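Local structure of 6-aminohexanoate-cyclic-dimer hydrolase (Arthrobacter sp., 3A2Q) at residues A[34-39]-A[159-163]; A[265-271]-A[419-424]; A[287-293]-A[466-470]. The protein hydrolyses the cyclic dimer of 6-aminohexanoate, a by-product of nylon-6 manufacture, opening one amide bond to give the linear dimer. The protein carries 1 engineered substitution. All coordinates share one frame; numbering follows the deposited sequence.

How the contacts relate
All three contacts are tied to one mixed beta-sheet, whose outermost strands are 45-48 and 294-297, and they illustrate how a large alpha/beta enzyme fixes its helices and loops away from the annotated active-site residues. Contact 1 sets helix 24-42 against the loop between helix 152-159 and strand 165-170. Contact 2 joins the loop after strand 259-262 to the end of helix 416-422, and contact 3 joins helix 275-290 to helix 460-473. Contact 1 closes before the others open, whereas contacts 2 and 3 alternate along the chain. Centres lie about 33 Å from contact 1 to each other contact and about 25 Å between contacts 2 and 3. The last two bind C-terminal helices to region 259-297.

Contact 1: residues A[34-39]-A[159-163]; sequences HVQAVN and AAALS
The imidazole of H34 reaches across from helix 24-42 and meets the carbonyl of A160 edge-on, NE2 donating to O at 2.8 Å. The bond is nearly straight at hydrogen (162°), runs close to the line of the C=O and lies in the ring plane. Holding CG opposite the backbone N (chi1 -179°) carries the ring out to this position, with CB of V38 above one ring face, offset toward the rim. L162 packs beside the histidine: its CD2 comes obliquely to H34 CD2 at 3.8 Å and also touches V38 CG1. Its CB meets V35 CG2 at 4.0 Å, the two side chains crossing at about a right angle, while CD1 lies 3.8 Å from OD1 of N39, an oxygen bound to the backbone N of V45. V38 CG1 also packs on A160 CB, 4.2 Å away.

A161, with positive phi, is the C-prime residue of the Schellman motif that ends helix 152-159. Two carbonyls of the last helical turn are bonded within that motif, whereas the A160 carbonyl, past that turn, takes its donor from H34. The bond requires a proton on NE2, which the negative end of the helix dipole would probably favour.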
ATOM      1  N   HIS A  34     -21.134 -11.248  -3.588  1.00 41.53           N
ATOM      2  CA  HIS A  34     -20.972  -9.844  -3.238  1.00 39.83           C
ATOM      3  C   HIS A  34     -20.072  -9.144  -4.253  1.00 38.39           C
ATOM      4  O   HIS A  34     -20.363  -8.033  -4.695  1.00 39.36           O
ATOM      5  CB  HIS A  34     -20.378  -9.728  -1.832  1.00 38.88           C
ATOM      6  CG  HIS A  34     -20.189  -8.318  -1.369  1.00 41.32           C
ATOM      7  ND1 HIS A  34     -21.233  -7.427  -1.249  1.00 42.28           N
ATOM      8  CD2 HIS A  34     -19.076  -7.645  -0.995  1.00 40.30           C
ATOM      9  CE1 HIS A  34     -20.772  -6.267  -0.821  1.00 43.77           C
ATOM     10  NE2 HIS A  34     -19.466  -6.372  -0.659  1.00 44.08           N
ATOM     11  N   VAL A  35     -18.979  -9.802  -4.625  1.00 37.68           N
ATOM     12  CA  VAL A  35     -18.043  -9.246  -5.598  1.00 37.14           C
ATOM     13  C   VAL A  35     -18.742  -8.995  -6.933  1.00 38.56           C
ATOM     14  O   VAL A  35     -18.606  -7.927  -7.531  1.00 38.72           O
ATOM     15  CB  VAL A  35     -16.846 -10.205  -5.826  1.00 37.29           C
ATOM     16  CG1 VAL A  35     -15.973  -9.700  -6.958  1.00 36.37           C
ATOM     17  CG2 VAL A  35     -16.027 -10.321  -4.554  1.00 39.09           C
ATOM     18  N   GLN A  36     -19.496  -9.985  -7.396  1.00 40.85           N
ATOM     19  CA  GLN A  36     -20.213  -9.876  -8.664  1.00 41.10           C
ATOM     20  C   GLN A  36     -21.205  -8.715  -8.691  1.00 40.70           C
ATOM     21  O   GLN A  36     -21.402  -8.078  -9.729  1.00 42.18           O
ATOM     22  CB  GLN A  36     -20.954 -11.181  -8.949  1.00 40.24           C
ATOM     23  CG  GLN A  36     -20.040 -12.386  -9.053  1.00 40.54           C
ATOM     24  CD  GLN A  36     -20.793 -13.651  -9.392  1.00 45.53           C
ATOM     25  OE1 GLN A  36     -21.687 -14.074  -8.657  1.00 44.69           O
ATOM     26  NE2 GLN A  36     -20.436 -14.264 -10.515  1.00 48.66           N
ATOM     27  N   ALA A  37     -21.820  -8.442  -7.548  1.00 40.59           N
ATOM     28  CA  ALA A  37     -22.806  -7.373  -7.433  1.00 40.46           C
ATOM     29  C   ALA A  37     -22.224  -5.969  -7.277  1.00 42.33           C
ATOM     30  O   ALA A  37     -22.667  -5.025  -7.936  1.00 39.04           O
ATOM     31  CB  ALA A  37     -23.737  -7.668  -6.263  1.00 38.94           C
ATOM     32  N   VAL A  38     -21.228  -5.839  -6.405  1.00 41.76           N
ATOM     33  CA  VAL A  38     -20.611  -4.548  -6.117  1.00 40.66           C
ATOM     34  C   VAL A  38     -19.419  -4.135  -6.979  1.00 38.33           C
ATOM     35  O   VAL A  38     -19.296  -2.965  -7.343  1.00 35.65           O
ATOM     36  CB  VAL A  38     -20.191  -4.487  -4.623  1.00 44.13           C
ATOM     37  CG1 VAL A  38     -19.332  -3.265  -4.357  1.00 47.76           C
ATOM     38  CG2 VAL A  38     -21.431  -4.456  -3.749  1.00 46.33           C
ATOM     39  N   ASN A  39     -18.547  -5.084  -7.310  1.00 35.86           N
ATOM     40  CA  ASN A  39     -17.365  -4.762  -8.104  1.00 37.35           C
ATOM     41  C   ASN A  39     -17.617  -4.037  -9.423  1.00 39.49           C
ATOM     42  O   ASN A  39     -16.806  -3.210  -9.841  1.00 41.49           O
ATOM     43  CB  ASN A  39     -16.540  -6.016  -8.379  1.00 37.91           C
ATOM     44  CG  ASN A  39     -15.188  -5.691  -8.967  1.00 42.33           C
ATOM     45  OD1 ASN A  39     -14.397  -4.962  -8.364  1.00 42.16           O
ATOM     46  ND2 ASN A  39     -14.913  -6.223 -10.149  1.00 38.85           N
ATOM     47  N   ALA A 159     -12.289  -1.856   1.324  1.00 28.15           N
ATOM     48  CA  ALA A 159     -13.247  -0.869   1.803  1.00 27.58           C
ATOM     49  C   ALA A 159     -14.682  -1.287   1.462  1.00 30.10           C
ATOM     50  O   ALA A 159     -15.619  -0.948   2.179  1.00 28.92           O
ATOM     51  CB  ALA A 159     -12.939   0.487   1.191  1.00 26.85           C
ATOM     52  N   ALA A 160     -14.837  -2.027   0.368  1.00 29.93           N
ATOM     53  CA  ALA A 160     -16.150  -2.489  -0.082  1.00 32.86           C
ATOM     54  C   ALA A 160     -16.442  -3.927   0.334  1.00 33.58           C
ATOM     55  O   ALA A 160     -17.398  -4.538  -0.142  1.00 33.80           O
ATOM     56  CB  ALA A 160     -16.254  -2.359  -1.590  1.00 30.24           C
ATOM     57  N   ALA A 161     -15.607  -4.463   1.216  1.00 32.66           N
ATOM     58  CA  ALA A 161     -15.768  -5.820   1.723  1.00 32.27           C
ATOM     59  C   ALA A 161     -15.700  -6.933   0.676  1.00 32.41           C
ATOM     60  O   ALA A 161     -16.319  -7.984   0.847  1.00 32.40           O
ATOM     61  CB  ALA A 161     -17.072  -5.925   2.506  1.00 35.07           C
ATOM     62  N   LEU A 162     -14.948  -6.719  -0.400  1.00 31.08           N
ATOM     63  CA  LEU A 162     -14.816  -7.754  -1.419  1.00 31.03           C
ATOM     64  C   LEU A 162     -13.869  -8.818  -0.859  1.00 34.33           C
ATOM     65  O   LEU A 162     -13.760  -9.923  -1.392  1.00 34.31           O
ATOM     66  CB  LEU A 162     -14.260  -7.172  -2.720  1.00 31.00           C
ATOM     67  CG  LEU A 162     -14.961  -5.922  -3.262  1.00 33.55           C
ATOM     68  CD1 LEU A 162     -14.456  -5.633  -4.667  1.00 32.18           C
ATOM     69  CD2 LEU A 162     -16.468  -6.125  -3.274  1.00 31.60           C
ATOM     70  N   SER A 163     -13.197  -8.459   0.233  1.00 34.35           N
ATOM     71  CA  SER A 163     -12.262  -9.326   0.951  1.00 33.94           C
ATOM     72  C   SER A 163     -11.885  -8.592   2.234  1.00 34.56           C
ATOM     73  O   SER A 163     -11.864  -7.361   2.262  1.00 33.21           O
ATOM     74  CB  SER A 163     -11.006  -9.597   0.124  1.00 33.08           C
ATOM     75  OG  SER A 163     -11.265 -10.534  -0.905  1.00 38.14           O
TER

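Contact 2: residues A[265-271]-A[419-424]; sequences HNPVGDF and LQMLAF
H265 meets F424 through its backbone, the carbonyl O lying 3.5 Å from F424 CZ, and N266 follows with its CA at the edge of the same ring, in its plane. P267 then sets CD obliquely against that ring, 4.2 Å from F424 CE1. The amide of N266 organises the loop itself: OD1 accepts from the N of V268, an Asx turn inside the type I turn from N266 to G269, while ND2 bonds both F271 O and D270 OD1 at 2.9 Å. D270 adds OD2, also in a salt bridge with R306, 3.9 Å from L419 CD2. F271 is the main wedge. With CG between the backbone N and the carbonyl carbon (chi1 63°), its ring is turned so that N266 ND2 lies over the centre of one face. The opposite face takes Q420 CG in a CH-pi contact, 3.7 Å from the ring centroid, and the glutamine amide stacks 24° from the ring plane with NE2 3.3 Å from F271 CD1. A423 CB touches the edge at CZ, 3.7 Å away. The loop after sheet strand 259-262, ordered by an Asx turn, is thus packed by an aromatic ring onto helix 416-422 of the alpha/beta amidase fold.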
ATOM      1  N   HIS A 265       1.531  20.526   9.846  1.00 27.79           N
ATOM      2  CA  HIS A 265       1.762  21.542   8.822  1.00 27.36           C
ATOM      3  C   HIS A 265       2.738  20.902   7.842  1.00 26.76           C
ATOM      4  O   HIS A 265       3.300  19.845   8.133  1.00 24.94           O
ATOM      5  CB  HIS A 265       2.345  22.840   9.415  1.00 27.50           C
ATOM      6  CG  HIS A 265       3.788  22.752   9.810  1.00 30.11           C
ATOM      7  ND1 HIS A 265       4.217  22.080  10.934  1.00 29.85           N
ATOM      8  CD2 HIS A 265       4.900  23.261   9.229  1.00 25.94           C
ATOM      9  CE1 HIS A 265       5.532  22.179  11.029  1.00 30.92           C
ATOM     10  NE2 HIS A 265       5.970  22.891  10.006  1.00 30.50           N
ATOM     11  N   ASN A 266       2.908  21.504   6.670  1.00 24.66           N
ATOM     12  CA  ASN A 266       3.845  20.973   5.684  1.00 25.60           C
ATOM     13  C   ASN A 266       5.198  21.626   5.945  1.00 25.72           C
ATOM     14  O   ASN A 266       5.405  22.788   5.604  1.00 26.92           O
ATOM     15  CB  ASN A 266       3.380  21.294   4.267  1.00 24.43           C
ATOM     16  CG  ASN A 266       4.430  20.959   3.231  1.00 28.99           C
ATOM     17  OD1 ASN A 266       5.376  20.223   3.509  1.00 27.41           O
ATOM     18  ND2 ASN A 266       4.264  21.488   2.025  1.00 26.44           N
ATOM     19  N   PRO A 267       6.140  20.880   6.543  1.00 23.62           N
ATOM     20  CA  PRO A 267       7.473  21.399   6.859  1.00 24.73           C
ATOM     21  C   PRO A 267       8.301  21.875   5.680  1.00 24.69           C
ATOM     22  O   PRO A 267       9.251  22.634   5.862  1.00 25.31           O
ATOM     23  CB  PRO A 267       8.134  20.242   7.604  1.00 28.31           C
ATOM     24  CG  PRO A 267       7.464  19.041   7.051  1.00 24.75           C
ATOM     25  CD  PRO A 267       6.027  19.454   6.902  1.00 26.19           C
ATOM     26  N   VAL A 268       7.952  21.424   4.481  1.00 25.63           N
ATOM     27  CA  VAL A 268       8.689  21.828   3.289  1.00 25.25           C
ATOM     28  C   VAL A 268       8.265  23.248   2.905  1.00 29.49           C
ATOM     29  O   VAL A 268       9.063  24.026   2.373  1.00 29.04           O
ATOM     30  CB  VAL A 268       8.440  20.835   2.121  1.00 27.54           C
ATOM     31  CG1 VAL A 268       9.243  21.248   0.889  1.00 25.02           C
ATOM     32  CG2 VAL A 268       8.868  19.431   2.549  1.00 29.31           C
ATOM     33  N   GLY A 269       7.013  23.585   3.204  1.00 27.55           N
ATOM     34  CA  GLY A 269       6.508  24.918   2.919  1.00 28.55           C
ATOM     35  C   GLY A 269       6.167  25.217   1.472  1.00 27.52           C
ATOM     36  O   GLY A 269       5.969  26.387   1.116  1.00 24.71           O
ATOM     37  N   ASP A 270       6.079  24.178   0.641  1.00 27.62           N
ATOM     38  CA  ASP A 270       5.764  24.369  -0.768  1.00 25.96           C
ATOM     39  C   ASP A 270       4.282  24.228  -1.127  1.00 27.01           C
ATOM     40  O   ASP A 270       3.899  24.327  -2.291  1.00 28.62           O
ATOM     41  CB  ASP A 270       6.648  23.459  -1.640  1.00 27.10           C
ATOM     42  CG  ASP A 270       6.475  21.978  -1.345  1.00 35.18           C
ATOM     43  OD1 ASP A 270       6.096  21.599  -0.213  1.00 29.46           O
ATOM     44  OD2 ASP A 270       6.754  21.184  -2.266  1.00 31.04           O
ATOM     45  N   PHE A 271       3.456  23.997  -0.110  1.00 23.40           N
ATOM     46  CA  PHE A 271       2.006  23.912  -0.260  1.00 25.99           C
ATOM     47  C   PHE A 271       1.420  23.831   1.143  1.00 25.42           C
ATOM     48  O   PHE A 271       2.102  23.418   2.075  1.00 27.88           O
ATOM     49  CB  PHE A 271       1.571  22.715  -1.129  1.00 25.63           C
ATOM     50  CG  PHE A 271       1.925  21.370  -0.560  1.00 27.46           C
ATOM     51  CD1 PHE A 271       1.253  20.864   0.550  1.00 26.77           C
ATOM     52  CD2 PHE A 271       2.940  20.612  -1.135  1.00 28.31           C
ATOM     53  CE1 PHE A 271       1.591  19.623   1.083  1.00 31.94           C
ATOM     54  CE2 PHE A 271       3.286  19.373  -0.615  1.00 28.69           C
ATOM     55  CZ  PHE A 271       2.610  18.877   0.500  1.00 31.18           C
ATOM     56  N   LEU A 419       1.789  15.292  -6.149  1.00 24.62           N
ATOM     57  CA  LEU A 419       2.776  15.476  -5.095  1.00 22.68           C
ATOM     58  C   LEU A 419       2.119  15.513  -3.716  1.00 26.55           C
ATOM     59  O   LEU A 419       2.610  14.890  -2.775  1.00 24.94           O
ATOM     60  CB  LEU A 419       3.577  16.764  -5.326  1.00 26.63           C
ATOM     61  CG  LEU A 419       4.597  17.150  -4.245  1.00 28.53           C
ATOM     62  CD1 LEU A 419       5.597  16.025  -4.044  1.00 24.10           C
ATOM     63  CD2 LEU A 419       5.311  18.439  -4.638  1.00 31.12           C
ATOM     64  N   GLN A 420       0.996  16.219  -3.595  1.00 24.69           N
ATOM     65  CA  GLN A 420       0.324  16.320  -2.302  1.00 25.80           C
ATOM     66  C   GLN A 420      -0.236  15.002  -1.769  1.00 24.68           C
ATOM     67  O   GLN A 420      -0.508  14.882  -0.576  1.00 26.43           O
ATOM     68  CB  GLN A 420      -0.782  17.375  -2.342  1.00 27.63           C
ATOM     69  CG  GLN A 420      -0.249  18.797  -2.379  1.00 29.50           C
ATOM     70  CD  GLN A 420      -1.272  19.818  -1.893  1.00 46.01           C
ATOM     71  OE1 GLN A 420      -1.744  20.660  -2.659  1.00 48.31           O
ATOM     72  NE2 GLN A 420      -1.616  19.745  -0.608  1.00 39.93           N
ATOM     73  N   MET A 421      -0.410  14.019  -2.642  1.00 23.77           N
ATOM     74  CA  MET A 421      -0.913  12.725  -2.206  1.00 22.02           C
ATOM     75  C   MET A 421       0.196  11.925  -1.515  1.00 23.15           C
ATOM     76  O   MET A 421      -0.060  11.193  -0.562  1.00 22.98           O
ATOM     77  CB  MET A 421      -1.416  11.911  -3.399  1.00 24.56           C
ATOM     78  CG  MET A 421      -2.576  12.519  -4.164  1.00 22.84           C
ATOM     79  SD  MET A 421      -4.050  12.667  -3.169  1.00 28.77           S
ATOM     80  CE  MET A 421      -4.604  10.958  -3.133  1.00 29.74           C
ATOM     81  N   LEU A 422       1.430  12.077  -1.993  1.00 21.74           N
ATOM     82  CA  LEU A 422       2.549  11.305  -1.450  1.00 21.97           C
ATOM     83  C   LEU A 422       3.644  12.037  -0.668  1.00 22.61           C
ATOM     84  O   LEU A 422       4.596  11.402  -0.211  1.00 21.80           O
ATOM     85  CB  LEU A 422       3.197  10.501  -2.591  1.00 23.58           C
ATOM     86  CG  LEU A 422       3.649  11.267  -3.845  1.00 22.73           C
ATOM     87  CD1 LEU A 422       4.854  12.138  -3.524  1.00 24.13           C
ATOM     88  CD2 LEU A 422       4.011  10.280  -4.959  1.00 26.48           C
ATOM     89  N   ALA A 423       3.515  13.349  -0.491  1.00 22.88           N
ATOM     90  CA  ALA A 423       4.546  14.108   0.220  1.00 21.78           C
ATOM     91  C   ALA A 423       4.822  13.645   1.653  1.00 22.98           C
ATOM     92  O   ALA A 423       5.963  13.700   2.109  1.00 22.25           O
ATOM     93  CB  ALA A 423       4.203  15.598   0.209  1.00 22.60           C
ATOM     94  N   PHE A 424       3.789  13.196   2.363  1.00 22.30           N
ATOM     95  CA  PHE A 424       3.964  12.733   3.743  1.00 23.54           C
ATOM     96  C   PHE A 424       4.204  11.221   3.870  1.00 23.22           C
ATOM     97  O   PHE A 424       4.389  10.709   4.979  1.00 23.41           O
ATOM     98  CB  PHE A 424       2.747  13.117   4.589  1.00 21.75           C
ATOM     99  CG  PHE A 424       2.736  14.554   5.049  1.00 21.18           C
ATOM    100  CD1 PHE A 424       3.545  15.514   4.440  1.00 22.73           C
ATOM    101  CD2 PHE A 424       1.882  14.955   6.071  1.00 23.94           C
ATOM    102  CE1 PHE A 424       3.498  16.849   4.840  1.00 25.09           C
ATOM    103  CE2 PHE A 424       1.829  16.288   6.479  1.00 25.91           C
ATOM    104  CZ  PHE A 424       2.639  17.237   5.861  1.00 25.38           C
TER

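Contact 3: residues A[287-293]-A[466-470]; sequences ALAALGH and VAAQL
Two helices of the alpha/beta fold, 275-290 and 460-473, pack against each other here, and the first ends in a Schellman motif at G292, which has positive phi. The apolar part is built from L288, whose CD2 meets V466 CG1 at 3.6 Å and L470 CD2 at 3.7 Å, crossing both side chains at about a right angle. A287 CB adds a touch on L470 CD2 at 4.1 Å. At the end of the helix, L291 lays CD1 against Q469 CB, 3.7 Å apart, at the more exposed border of the contact.

The polar link follows the turn. H293 NE2 donates to Q469 OE1 at 2.8 Å, almost straight at hydrogen (172°), in the plane of the imidazole and on a lone pair of the amide oxygen. The two side chains come from opposite directions, their planes 50° apart; Q469, extended beyond CG, reaches far enough to place its oxygen at the ring edge. The other ring nitrogen, ND1, is bonded to the backbone N of L258, which fixes the rotation of the ring. Replacing the histidine with an alanine would probably leave Q469 OE1 and the L258 amide without these mates and set the glutamine amide free to turn. With L288 also resting on V295 and I385 and L470 on L438 and I440, this is the layered packing of an alpha/beta fold, neighbouring helices joined above a shared sheet.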
ATOM      1  N   ALA A 287      -5.805  12.081  21.488  1.00 29.49           N
ATOM      2  CA  ALA A 287      -6.224  10.800  22.044  1.00 32.15           C
ATOM      3  C   ALA A 287      -5.029  10.070  22.657  1.00 33.25           C
ATOM      4  O   ALA A 287      -5.163   9.380  23.667  1.00 35.31           O
ATOM      5  CB  ALA A 287      -6.875   9.938  20.958  1.00 31.08           C
ATOM      6  N   LEU A 288      -3.856  10.214  22.048  1.00 31.48           N
ATOM      7  CA  LEU A 288      -2.668   9.565  22.587  1.00 32.48           C
ATOM      8  C   LEU A 288      -2.266  10.258  23.886  1.00 32.02           C
ATOM      9  O   LEU A 288      -1.820   9.607  24.826  1.00 31.19           O
ATOM     10  CB  LEU A 288      -1.512   9.607  21.576  1.00 30.06           C
ATOM     11  CG  LEU A 288      -1.670   8.759  20.306  1.00 31.26           C
ATOM     12  CD1 LEU A 288      -0.445   8.943  19.412  1.00 27.22           C
ATOM     13  CD2 LEU A 288      -1.836   7.290  20.671  1.00 26.93           C
ATOM     14  N   ALA A 289      -2.431  11.579  23.940  1.00 32.67           N
ATOM     15  CA  ALA A 289      -2.100  12.327  25.149  1.00 34.49           C
ATOM     16  C   ALA A 289      -3.011  11.840  26.276  1.00 36.59           C
ATOM     17  O   ALA A 289      -2.563  11.618  27.404  1.00 37.89           O
ATOM     18  CB  ALA A 289      -2.298  13.821  24.919  1.00 35.71           C
ATOM     19  N   ALA A 290      -4.291  11.670  25.961  1.00 37.57           N
ATOM     20  CA  ALA A 290      -5.267  11.196  26.937  1.00 38.46           C
ATOM     21  C   ALA A 290      -4.905   9.793  27.427  1.00 39.88           C
ATOM     22  O   ALA A 290      -5.246   9.406  28.544  1.00 38.66           O
ATOM     23  CB  ALA A 290      -6.658  11.190  26.319  1.00 39.13           C
ATOM     24  N   LEU A 291      -4.214   9.036  26.583  1.00 39.52           N
ATOM     25  CA  LEU A 291      -3.805   7.679  26.928  1.00 41.00           C
ATOM     26  C   LEU A 291      -2.547   7.662  27.791  1.00 40.77           C
ATOM     27  O   LEU A 291      -2.097   6.601  28.226  1.00 41.04           O
ATOM     28  CB  LEU A 291      -3.579   6.859  25.655  1.00 42.53           C
ATOM     29  CG  LEU A 291      -4.846   6.540  24.856  1.00 47.30           C
ATOM     30  CD1 LEU A 291      -4.483   5.920  23.517  1.00 46.17           C
ATOM     31  CD2 LEU A 291      -5.725   5.600  25.664  1.00 46.48           C
ATOM     32  N   GLY A 292      -1.974   8.839  28.023  1.00 40.97           N
ATOM     33  CA  GLY A 292      -0.791   8.927  28.859  1.00 41.27           C
ATOM     34  C   GLY A 292       0.546   9.137  28.174  1.00 41.20           C
ATOM     35  O   GLY A 292       1.561   9.303  28.850  1.00 40.33           O
ATOM     36  N   HIS A 293       0.572   9.130  26.846  1.00 38.71           N
ATOM     37  CA  HIS A 293       1.831   9.322  26.140  1.00 35.52           C
ATOM     38  C   HIS A 293       2.329  10.755  26.279  1.00 35.16           C
ATOM     39  O   HIS A 293       1.568  11.660  26.625  1.00 35.03           O
ATOM     40  CB  HIS A 293       1.669   8.970  24.659  1.00 32.14           C
ATOM     41  CG  HIS A 293       1.340   7.531  24.418  1.00 28.79           C
ATOM     42  ND1 HIS A 293       2.264   6.521  24.564  1.00 28.77           N
ATOM     43  CD2 HIS A 293       0.180   6.930  24.064  1.00 26.76           C
ATOM     44  CE1 HIS A 293       1.690   5.360  24.311  1.00 29.69           C
ATOM     45  NE2 HIS A 293       0.424   5.580  24.004  1.00 30.89           N
ATOM     46  N   VAL A 466       0.432   0.795  19.551  1.00 25.29           N
ATOM     47  CA  VAL A 466      -0.196   2.110  19.620  1.00 25.01           C
ATOM     48  C   VAL A 466      -1.370   2.199  18.649  1.00 25.32           C
ATOM     49  O   VAL A 466      -2.359   2.884  18.914  1.00 25.17           O
ATOM     50  CB  VAL A 466       0.812   3.234  19.318  1.00 26.14           C
ATOM     51  CG1 VAL A 466       0.103   4.585  19.312  1.00 26.51           C
ATOM     52  CG2 VAL A 466       1.899   3.241  20.381  1.00 31.37           C
ATOM     53  N   ALA A 467      -1.271   1.498  17.527  1.00 23.72           N
ATOM     54  CA  ALA A 467      -2.356   1.519  16.560  1.00 25.70           C
ATOM     55  C   ALA A 467      -3.574   0.884  17.231  1.00 29.17           C
ATOM     56  O   ALA A 467      -4.704   1.334  17.049  1.00 27.35           O
ATOM     57  CB  ALA A 467      -1.968   0.732  15.312  1.00 27.37           C
ATOM     58  N   ALA A 468      -3.336  -0.162  18.015  1.00 29.60           N
ATOM     59  CA  ALA A 468      -4.422  -0.843  18.709  1.00 31.54           C
ATOM     60  C   ALA A 468      -5.084   0.100  19.713  1.00 31.11           C
ATOM     61  O   ALA A 468      -6.303   0.078  19.876  1.00 31.44           O
ATOM     62  CB  ALA A 468      -3.896  -2.086  19.422  1.00 33.33           C
ATOM     63  N   GLN A 469      -4.283   0.928  20.380  1.00 30.86           N
ATOM     64  CA  GLN A 469      -4.826   1.874  21.355  1.00 30.99           C
ATOM     65  C   GLN A 469      -5.710   2.913  20.665  1.00 30.46           C
ATOM     66  O   GLN A 469      -6.763   3.286  21.178  1.00 27.29           O
ATOM     67  CB  GLN A 469      -3.696   2.591  22.103  1.00 30.06           C
ATOM     68  CG  GLN A 469      -2.689   1.661  22.765  1.00 30.05           C
ATOM     69  CD  GLN A 469      -1.671   2.408  23.601  1.00 35.29           C
ATOM     70  OE1 GLN A 469      -1.253   3.509  23.257  1.00 34.58           O
ATOM     71  NE2 GLN A 469      -1.255   1.800  24.705  1.00 40.56           N
ATOM     72  N   LEU A 470      -5.278   3.383  19.500  1.00 30.63           N
ATOM     73  CA  LEU A 470      -6.051   4.376  18.760  1.00 31.02           C
ATOM     74  C   LEU A 470      -7.331   3.772  18.200  1.00 29.60           C
ATOM     75  O   LEU A 470      -8.352   4.445  18.092  1.00 32.34           O
ATOM     76  CB  LEU A 470      -5.211   4.968  17.627  1.00 24.97           C
ATOM     77  CG  LEU A 470      -4.200   6.028  18.066  1.00 29.71           C
ATOM     78  CD1 LEU A 470      -3.332   6.434  16.882  1.00 32.73           C
ATOM     79  CD2 LEU A 470      -4.944   7.233  18.637  1.00 27.96           C
TER